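Side-chain contacts in halogenase (Chondromyces crocatus, PDB 3E1T), which probably chlorinates a precursor of the myxobacterial metabolite chondrochloren, working as an FAD-dependent halogenase: residues K381-E386 with F461-T466; G247-L252 with A269-T274; V147-R150 with E156-A159. All blocks are in the same frame, centred on the assembly; numbering follows the deposited sequence.

Contact 1: K381-E386 with F461-T466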
loop_
_atom_site.group_PDB
_atom_site.type_symbol
_atom_site.label_atom_id
_atom_site.label_comp_id
_atom_site.label_asym_id
_atom_site.label_seq_id
_atom_site.Cartn_x
_atom_site.Cartn_y
_atom_site.Cartn_z
ATOM N N LYS A 381 4.781 -0.017 -20.644
ATOM C CA LYS A 381 4.158 -1.078 -21.429
ATOM C C LYS A 381 4.806 -2.417 -21.115
ATOM O O LYS A 381 5.971 -2.473 -20.733
ATOM C CB LYS A 381 4.251 -0.762 -22.935
ATOM C CG LYS A 381 3.388 0.433 -23.390
ATOM C CD LYS A 381 1.876 0.196 -23.217
ATOM C CE LYS A 381 1.053 1.498 -23.107
ATOM N NZ LYS A 381 0.913 2.049 -21.674
ATOM N N ILE A 382 4.038 -3.491 -21.263
ATOM C CA ILE A 382 4.562 -4.839 -21.060
ATOM C C ILE A 382 5.641 -5.118 -22.095
ATOM O O ILE A 382 5.458 -4.844 -23.275
ATOM C CB ILE A 382 3.441 -5.898 -21.096
ATOM C CG1 ILE A 382 2.685 -5.895 -19.755
ATOM C CG2 ILE A 382 3.997 -7.291 -21.420
ATOM C CD1 ILE A 382 1.385 -6.688 -19.765
ATOM N N ILE A 383 6.782 -5.617 -21.631
ATOM C CA ILE A 383 7.897 -5.933 -22.512
ATOM C C ILE A 383 7.796 -7.403 -22.881
ATOM O O ILE A 383 8.066 -8.294 -22.067
ATOM C CB ILE A 383 9.266 -5.538 -21.891
ATOM C CG1 ILE A 383 9.446 -4.017 -22.004
ATOM C CG2 ILE A 383 10.425 -6.243 -22.596
ATOM C CD1 ILE A 383 10.491 -3.426 -21.092
ATOM N N ASN A 384 7.375 -7.626 -24.124
ATOM C CA ASN A 384 7.037 -8.954 -24.626
ATOM C C ASN A 384 8.192 -9.680 -25.340
ATOM O O ASN A 384 8.919 -10.457 -24.704
ATOM C CB ASN A 384 5.752 -8.919 -25.483
ATOM C CG ASN A 384 5.675 -7.703 -26.429
ATOM O OD1 ASN A 384 4.692 -7.549 -27.160
ATOM N ND2 ASN A 384 6.700 -6.845 -26.416
ATOM N N THR A 385 8.366 -9.412 -26.636
ATOM C CA THR A 385 9.319 -10.136 -27.497
ATOM C C THR A 385 8.840 -11.565 -27.775
ATOM O O THR A 385 8.558 -11.917 -28.925
ATOM C CB THR A 385 10.769 -10.164 -26.925
ATOM O OG1 THR A 385 11.161 -8.848 -26.521
ATOM C CG2 THR A 385 11.758 -10.694 -27.971
ATOM N N GLU A 386 8.737 -12.370 -26.717
ATOM C CA GLU A 386 8.393 -13.787 -26.830
ATOM C C GLU A 386 6.963 -14.001 -27.332
ATOM O O GLU A 386 6.688 -14.984 -28.025
ATOM C CB GLU A 386 8.614 -14.507 -25.494
ATOM C CG GLU A 386 8.733 -16.030 -25.597
ATOM C CD GLU A 386 10.121 -16.510 -26.016
ATOM O OE1 GLU A 386 10.980 -15.670 -26.377
ATOM O OE2 GLU A 386 10.353 -17.739 -25.982
ATOM N N PHE A 461 6.991 -11.419 -16.121
ATOM C CA PHE A 461 6.866 -11.668 -14.676
ATOM C C PHE A 461 7.723 -10.716 -13.859
ATOM O O PHE A 461 8.929 -10.643 -14.049
ATOM C CB PHE A 461 7.227 -13.118 -14.338
ATOM C CG PHE A 461 6.962 -13.494 -12.899
ATOM C CD1 PHE A 461 8.016 -13.796 -12.045
ATOM C CD2 PHE A 461 5.660 -13.551 -12.405
ATOM C CE1 PHE A 461 7.778 -14.141 -10.719
ATOM C CE2 PHE A 461 5.407 -13.896 -11.071
ATOM C CZ PHE A 461 6.473 -14.193 -10.234
ATOM N N MET A 462 7.081 -9.982 -12.955
ATOM C CA MET A 462 7.750 -8.978 -12.122
ATOM C C MET A 462 8.571 -7.972 -12.952
ATOM O O MET A 462 9.669 -7.572 -12.548
ATOM C CB MET A 462 8.636 -9.647 -11.058
ATOM C CG MET A 462 7.915 -10.514 -10.004
ATOM S SD MET A 462 6.395 -9.847 -9.281
ATOM C CE MET A 462 7.062 -8.451 -8.352
ATOM N N GLN A 463 8.031 -7.545 -14.095
ATOM C CA GLN A 463 8.737 -6.606 -14.963
ATOM C C GLN A 463 9.248 -5.387 -14.209
ATOM O O GLN A 463 8.486 -4.710 -13.515
ATOM C CB GLN A 463 7.850 -6.140 -16.124
ATOM C CG GLN A 463 8.620 -5.370 -17.200
ATOM C CD GLN A 463 7.747 -4.966 -18.356
ATOM O OE1 GLN A 463 7.062 -5.797 -18.942
ATOM N NE2 GLN A 463 7.743 -3.682 -18.672
ATOM N N GLY A 464 10.539 -5.114 -14.362
ATOM C CA GLY A 464 11.173 -3.962 -13.721
ATOM C C GLY A 464 12.060 -4.341 -12.545
ATOM O O GLY A 464 12.704 -3.473 -11.948
ATOM N N PHE A 465 12.102 -5.639 -12.232
ATOM C CA PHE A 465 12.934 -6.154 -11.134
ATOM C C PHE A 465 14.139 -6.984 -11.564
ATOM O O PHE A 465 14.093 -7.728 -12.552
ATOM C CB PHE A 465 12.108 -6.992 -10.151
ATOM C CG PHE A 465 11.497 -6.195 -9.049
ATOM C CD1 PHE A 465 12.299 -5.552 -8.111
ATOM C CD2 PHE A 465 10.120 -6.085 -8.944
ATOM C CE1 PHE A 465 11.733 -4.800 -7.086
ATOM C CE2 PHE A 465 9.545 -5.351 -7.912
ATOM C CZ PHE A 465 10.350 -4.694 -6.991
ATOM N N THR A 466 15.197 -6.849 -10.768
ATOM C CA THR A 466 16.412 -7.649 -10.839
ATOM C C THR A 466 16.082 -9.158 -10.704
ATOM O O THR A 466 14.952 -9.509 -10.379
ATOM C CB THR A 466 17.360 -7.181 -9.726
ATOM O OG1 THR A 466 18.685 -7.654 -9.979
ATOM C CG2 THR A 466 16.886 -7.684 -8.367
#

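Contact 2: G247-L252 with A269-T274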
loop_
_atom_site.group_PDB
_atom_site.type_symbol
_atom_site.label_atom_id
_atom_site.label_comp_id
_atom_site.label_asym_id
_atom_site.label_seq_id
_atom_site.Cartn_x
_atom_site.Cartn_y
_atom_site.Cartn_z
ATOM N N GLY A 247 8.402 25.177 -7.180
ATOM C CA GLY A 247 7.155 25.379 -7.898
ATOM C C GLY A 247 6.244 24.176 -7.752
ATOM O O GLY A 247 5.707 23.678 -8.739
ATOM N N HIS A 248 6.087 23.710 -6.514
ATOM C CA HIS A 248 5.203 22.591 -6.190
ATOM C C HIS A 248 3.767 22.891 -6.581
ATOM O O HIS A 248 3.157 22.125 -7.335
ATOM C CB HIS A 248 5.261 22.273 -4.693
ATOM C CG HIS A 248 6.208 21.169 -4.335
ATOM N ND1 HIS A 248 5.987 20.321 -3.268
ATOM C CD2 HIS A 248 7.377 20.771 -4.894
ATOM C CE1 HIS A 248 6.981 19.454 -3.184
ATOM N NE2 HIS A 248 7.834 19.703 -4.162
ATOM N N GLU A 249 3.236 24.007 -6.075
ATOM C CA GLU A 249 1.841 24.378 -6.308
ATOM C C GLU A 249 1.566 24.601 -7.789
ATOM O O GLU A 249 0.555 24.130 -8.311
ATOM C CB GLU A 249 1.433 25.616 -5.491
ATOM C CG GLU A 249 -0.034 26.031 -5.702
ATOM C CD GLU A 249 -0.490 27.222 -4.856
ATOM O OE1 GLU A 249 0.338 27.838 -4.150
ATOM O OE2 GLU A 249 -1.699 27.542 -4.900
ATOM N N ALA A 250 2.481 25.306 -8.456
ATOM C CA ALA A 250 2.331 25.660 -9.869
ATOM C C ALA A 250 2.365 24.427 -10.774
ATOM O O ALA A 250 1.674 24.382 -11.789
ATOM C CB ALA A 250 3.394 26.666 -10.284
ATOM N N ALA A 251 3.173 23.437 -10.394
ATOM C CA ALA A 251 3.262 22.167 -11.114
ATOM C C ALA A 251 1.955 21.388 -11.060
ATOM O O ALA A 251 1.486 20.891 -12.080
ATOM C CB ALA A 251 4.401 21.320 -10.560
ATOM N N LEU A 252 1.369 21.281 -9.869
ATOM C CA LEU A 252 0.133 20.522 -9.709
ATOM C C LEU A 252 -1.035 21.239 -10.384
ATOM O O LEU A 252 -1.825 20.609 -11.080
ATOM C CB LEU A 252 -0.165 20.242 -8.236
ATOM C CG LEU A 252 -1.385 19.393 -7.858
ATOM C CD1 LEU A 252 -1.298 17.961 -8.405
ATOM C CD2 LEU A 252 -1.551 19.387 -6.339
ATOM N N ALA A 269 -13.700 24.528 -6.723
ATOM C CA ALA A 269 -12.937 24.251 -5.507
ATOM C C ALA A 269 -11.859 25.264 -5.177
ATOM O O ALA A 269 -11.303 25.933 -6.054
ATOM C CB ALA A 269 -12.349 22.825 -5.547
ATOM N N THR A 270 -11.592 25.382 -3.883
ATOM C CA THR A 270 -10.455 26.139 -3.391
ATOM C C THR A 270 -9.505 25.173 -2.691
ATOM O O THR A 270 -9.936 24.252 -1.992
ATOM C CB THR A 270 -10.878 27.292 -2.441
ATOM O OG1 THR A 270 -9.711 27.942 -1.926
ATOM C CG2 THR A 270 -11.724 26.779 -1.281
ATOM N N ARG A 271 -8.213 25.369 -2.903
ATOM C CA ARG A 271 -7.244 24.518 -2.250
ATOM C C ARG A 271 -7.099 24.924 -0.792
ATOM O O ARG A 271 -7.130 26.117 -0.462
ATOM C CB ARG A 271 -5.898 24.598 -2.952
ATOM C CG ARG A 271 -5.219 23.257 -3.008
ATOM C CD ARG A 271 -3.762 23.376 -3.305
ATOM N NE ARG A 271 -3.009 23.393 -2.061
ATOM C CZ ARG A 271 -2.207 24.377 -1.678
ATOM N NH1 ARG A 271 -2.023 25.439 -2.451
ATOM N NH2 ARG A 271 -1.574 24.278 -0.522
ATOM N N VAL A 272 -6.957 23.930 0.077
ATOM C CA VAL A 272 -6.656 24.191 1.482
ATOM C C VAL A 272 -5.255 24.803 1.578
ATOM O O VAL A 272 -4.311 24.309 0.954
ATOM C CB VAL A 272 -6.762 22.917 2.335
ATOM C CG1 VAL A 272 -6.586 23.246 3.811
ATOM C CG2 VAL A 272 -8.099 22.244 2.112
ATOM N N THR A 273 -5.138 25.892 2.337
ATOM C CA THR A 273 -3.883 26.633 2.468
ATOM C C THR A 273 -3.308 26.571 3.882
ATOM O O THR A 273 -2.147 26.926 4.092
ATOM C CB THR A 273 -4.048 28.116 2.078
ATOM O OG1 THR A 273 -5.216 28.654 2.719
ATOM C CG2 THR A 273 -4.179 28.268 0.571
ATOM N N THR A 274 -4.113 26.120 4.843
ATOM C CA THR A 274 -3.671 26.027 6.244
ATOM C C THR A 274 -3.885 24.631 6.836
ATOM O O THR A 274 -4.645 23.832 6.293
ATOM C CB THR A 274 -4.357 27.085 7.153
ATOM O OG1 THR A 274 -5.752 26.789 7.273
ATOM C CG2 THR A 274 -4.174 28.503 6.599
#

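Contact 3: V147-R150 with E156-A159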
loop_
_atom_site.group_PDB
_atom_site.type_symbol
_atom_site.label_atom_id
_atom_site.label_comp_id
_atom_site.label_asym_id
_atom_site.label_seq_id
_atom_site.Cartn_x
_atom_site.Cartn_y
_atom_site.Cartn_z
ATOM N N VAL A 147 15.803 -3.163 20.940
ATOM C CA VAL A 147 15.949 -1.919 20.207
ATOM C C VAL A 147 16.598 -0.843 21.076
ATOM O O VAL A 147 16.515 -0.903 22.305
ATOM C CB VAL A 147 14.575 -1.389 19.672
ATOM C CG1 VAL A 147 13.958 -2.366 18.662
ATOM C CG2 VAL A 147 13.606 -1.084 20.823
ATOM N N ARG A 148 17.259 0.119 20.437
ATOM C CA ARG A 148 17.609 1.380 21.088
ATOM C C ARG A 148 16.651 2.449 20.592
ATOM O O ARG A 148 16.420 2.557 19.386
ATOM C CB ARG A 148 19.056 1.804 20.785
ATOM C CG ARG A 148 19.276 3.333 20.860
ATOM C CD ARG A 148 20.735 3.779 20.890
ATOM N NE ARG A 148 21.611 2.980 20.036
ATOM C CZ ARG A 148 22.408 2.023 20.492
ATOM N NH1 ARG A 148 22.434 1.752 21.788
ATOM N NH2 ARG A 148 23.171 1.337 19.658
ATOM N N TYR A 149 16.104 3.238 21.515
ATOM C CA TYR A 149 15.203 4.338 21.170
ATOM C C TYR A 149 15.465 5.584 22.010
ATOM O O TYR A 149 16.162 5.517 23.015
ATOM C CB TYR A 149 13.732 3.910 21.327
ATOM C CG TYR A 149 13.303 3.570 22.746
ATOM C CD1 TYR A 149 12.654 4.511 23.543
ATOM C CD2 TYR A 149 13.529 2.300 23.278
ATOM C CE1 TYR A 149 12.250 4.200 24.848
ATOM C CE2 TYR A 149 13.132 1.975 24.579
ATOM C CZ TYR A 149 12.492 2.928 25.354
ATOM O OH TYR A 149 12.096 2.610 26.636
ATOM N N ARG A 150 14.894 6.711 21.584
ATOM C CA ARG A 150 14.822 7.918 22.411
ATOM C C ARG A 150 13.371 8.096 22.836
ATOM O O ARG A 150 12.470 8.011 21.997
ATOM C CB ARG A 150 15.266 9.166 21.646
ATOM C CG ARG A 150 16.453 8.989 20.719
ATOM C CD ARG A 150 16.729 10.285 19.962
ATOM N NE ARG A 150 17.422 11.270 20.796
ATOM C CZ ARG A 150 17.515 12.569 20.516
ATOM N NH1 ARG A 150 16.949 13.068 19.421
ATOM N NH2 ARG A 150 18.175 13.377 21.335
ATOM N N GLU A 156 17.962 8.478 25.654
ATOM C CA GLU A 156 18.253 7.241 24.943
ATOM C C GLU A 156 18.122 6.012 25.852
ATOM O O GLU A 156 18.846 5.884 26.845
ATOM C CB GLU A 156 19.666 7.326 24.361
ATOM C CG GLU A 156 20.033 6.220 23.404
ATOM C CD GLU A 156 21.412 6.423 22.801
ATOM O OE1 GLU A 156 21.545 7.252 21.868
ATOM O OE2 GLU A 156 22.362 5.743 23.255
ATOM N N LEU A 157 17.202 5.110 25.506
ATOM C CA LEU A 157 16.955 3.898 26.299
ATOM C C LEU A 157 16.990 2.604 25.482
ATOM O O LEU A 157 17.238 2.623 24.274
ATOM C CB LEU A 157 15.613 4.000 27.024
ATOM C CG LEU A 157 15.429 5.007 28.159
ATOM C CD1 LEU A 157 14.091 4.743 28.837
ATOM C CD2 LEU A 157 16.574 4.938 29.172
ATOM N N MET A 158 16.725 1.480 26.149
ATOM C CA MET A 158 16.665 0.183 25.487
ATOM C C MET A 158 15.523 -0.698 25.982
ATOM O O MET A 158 15.038 -0.534 27.106
ATOM C CB MET A 158 17.996 -0.557 25.632
ATOM C CG MET A 158 19.120 0.058 24.822
ATOM S SD MET A 158 20.711 -0.715 25.111
ATOM C CE MET A 158 21.093 -0.180 26.789
ATOM N N ALA A 159 15.098 -1.625 25.126
ATOM C CA ALA A 159 14.087 -2.619 25.472
ATOM C C ALA A 159 14.366 -3.921 24.728
ATOM O O ALA A 159 14.959 -3.906 23.657
ATOM C CB ALA A 159 12.686 -2.098 25.152
#

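Contact 1: K381-E386 with F461-T466
Gln463 reaches across to the backbone of Lys381 and Ile383 and meets it with both ends of its amide. Gln463 NE2 gives a nearly straight hydrogen bond (172°) to Lys381 O at 3.0 Å, and that oxygen lies close to the plane of the glutamine amide. Gln463 OE1 accepts the N-H of Ile383, N to OE1 2.7 Å, again almost linearly. This is the tight part: two bonds fix the rotation of the amide, while Ile382, the residue they straddle, brings its CA to 3.4 Å from Gln463 OE1. Glutamine suits the place because it offers donor and acceptor side by side on a long arm, here fully extended, with CG anti to the backbone N (chi1 -169°). The other side is looser. Ile383 crosses the arm at about a right angle, with Ile383 CD1 3.7 Å from Gln463 NE2, but this residue is largely exposed to solvent. Lys381 turns away from Gln463, and its NZ bonds instead to the carbonyls of Trp377 and Tyr366. Helix 340-368 supplies a polar partner to each loop: Asp367 takes the N-H of Ile382, and Tyr359 OH bonds to Gln463 O. The contact thus joins two irregular loops through a glutamine at the second position of a type II beta turn, Met462 to Phe465, its amide doubly hydrogen-bonded to backbone C=O and N-H.

Contact 2: G247-L252 with A269-T274
A single surface salt bridge, Glu249 to Arg271, joins the first turn of helix 248-257 to the short strand 270-271, which pairs with strand 189-197 in the large mixed sheet. Glu249 OE2 stands 3.2 Å from Arg271 NH1, at the edge of the guanidinium and in its plane. The carboxylate is turned steeply against it, the two planes lying 78° apart, and Glu249 OE1 remains 3.8 Å from Arg271 NH1. One oxygen thus faces one nitrogen in a charge pairing, with no hydrogen bond between them. Both residues need length, since the CA atoms of Glu249 and Arg271 are 10.0 Å apart. Glu249 supplies it with a straight chain, its CG trans to the backbone N (chi1 -180°), whereas Arg271 bends at its third torsion (94°) to present NH1. An acid also suits the beginning of a helix, where its charge probably interacts well with the helix dipole. Next to the ion pair the partners are apolar: Leu252 points toward the strand but packs on Leu192 and Ala234 of the sheet, and the Arg271 side chain touches Phe196 and Ile280. His248 ND1 bonds to Ile280 O, tying the helix start to the same loop. The contact belongs to a helix packed on a beta sheet, with Leu252 against strands 189-197 and 229-237 and the Glu249-Arg271 salt bridge at the surface.

Contact 3: V147-R150 with E156-A159
The Tyr149 ring carries Leu157 CB over one face, a CH-pi contact 4.1 Å from CB to the ring centroid, while Ala159 CB approaches obliquely at 4.1 Å from Tyr149 CE2. The ring of His132 also meets this tyrosine. Both strands belong to a beta hairpin, 143-150 with 156-161, in an antiparallel meander with strand 133-140; strand 6-8 runs parallel on the far side of 156-161. Tyr149 CG sits between the backbone N and the carbonyl carbon (chi1 64°), which swings the ring across the neighbouring strand. The Tyr149 side chain lies about 7 Å from the bound FAD. An alanine in its place would probably open a gap beside Ala159 and leave Leu157 without its aromatic partner. On the face bearing Arg148, Met158 and Glu156, the long arginine gives Glu156 methylenes to lie against, Glu156 CG to Arg148 CD 3.6 Å, while its NE reaches Asp136 in a salt bridge. Glu156 OE2 stays 4.3 Å from Arg148 NH1, well off the guanidinium plane, so their charged ends attract without a salt bridge or hydrogen bond. Val147 pairs with Ala159, and Tyr149 with Leu157, through two backbone hydrogen bonds each, the shortest from Leu157 N to Tyr149 O at 2.7 Å.

From the N terminus, contact 3 comes first and closes the shortest loop, the turn of the hairpin 143-150 and 156-161 in the meander. Contact 2 follows, bringing 247-252 together with 269-274 after a mostly helical excursion and fastening it to the large mixed sheet. Contact 1 spans the longest interval, between 381-386 and 461-466; helix 386-397 begins at the end of the first segment and runs into this interval, and residues 411-459 are not modelled. The three run in series, so none nests in or crosses another. Their centres are about 36 to 44 Å apart and none touches. They tie together separate regions: a sheet near the FAD, a helix on a sheet, and two loops beside helix 340-368.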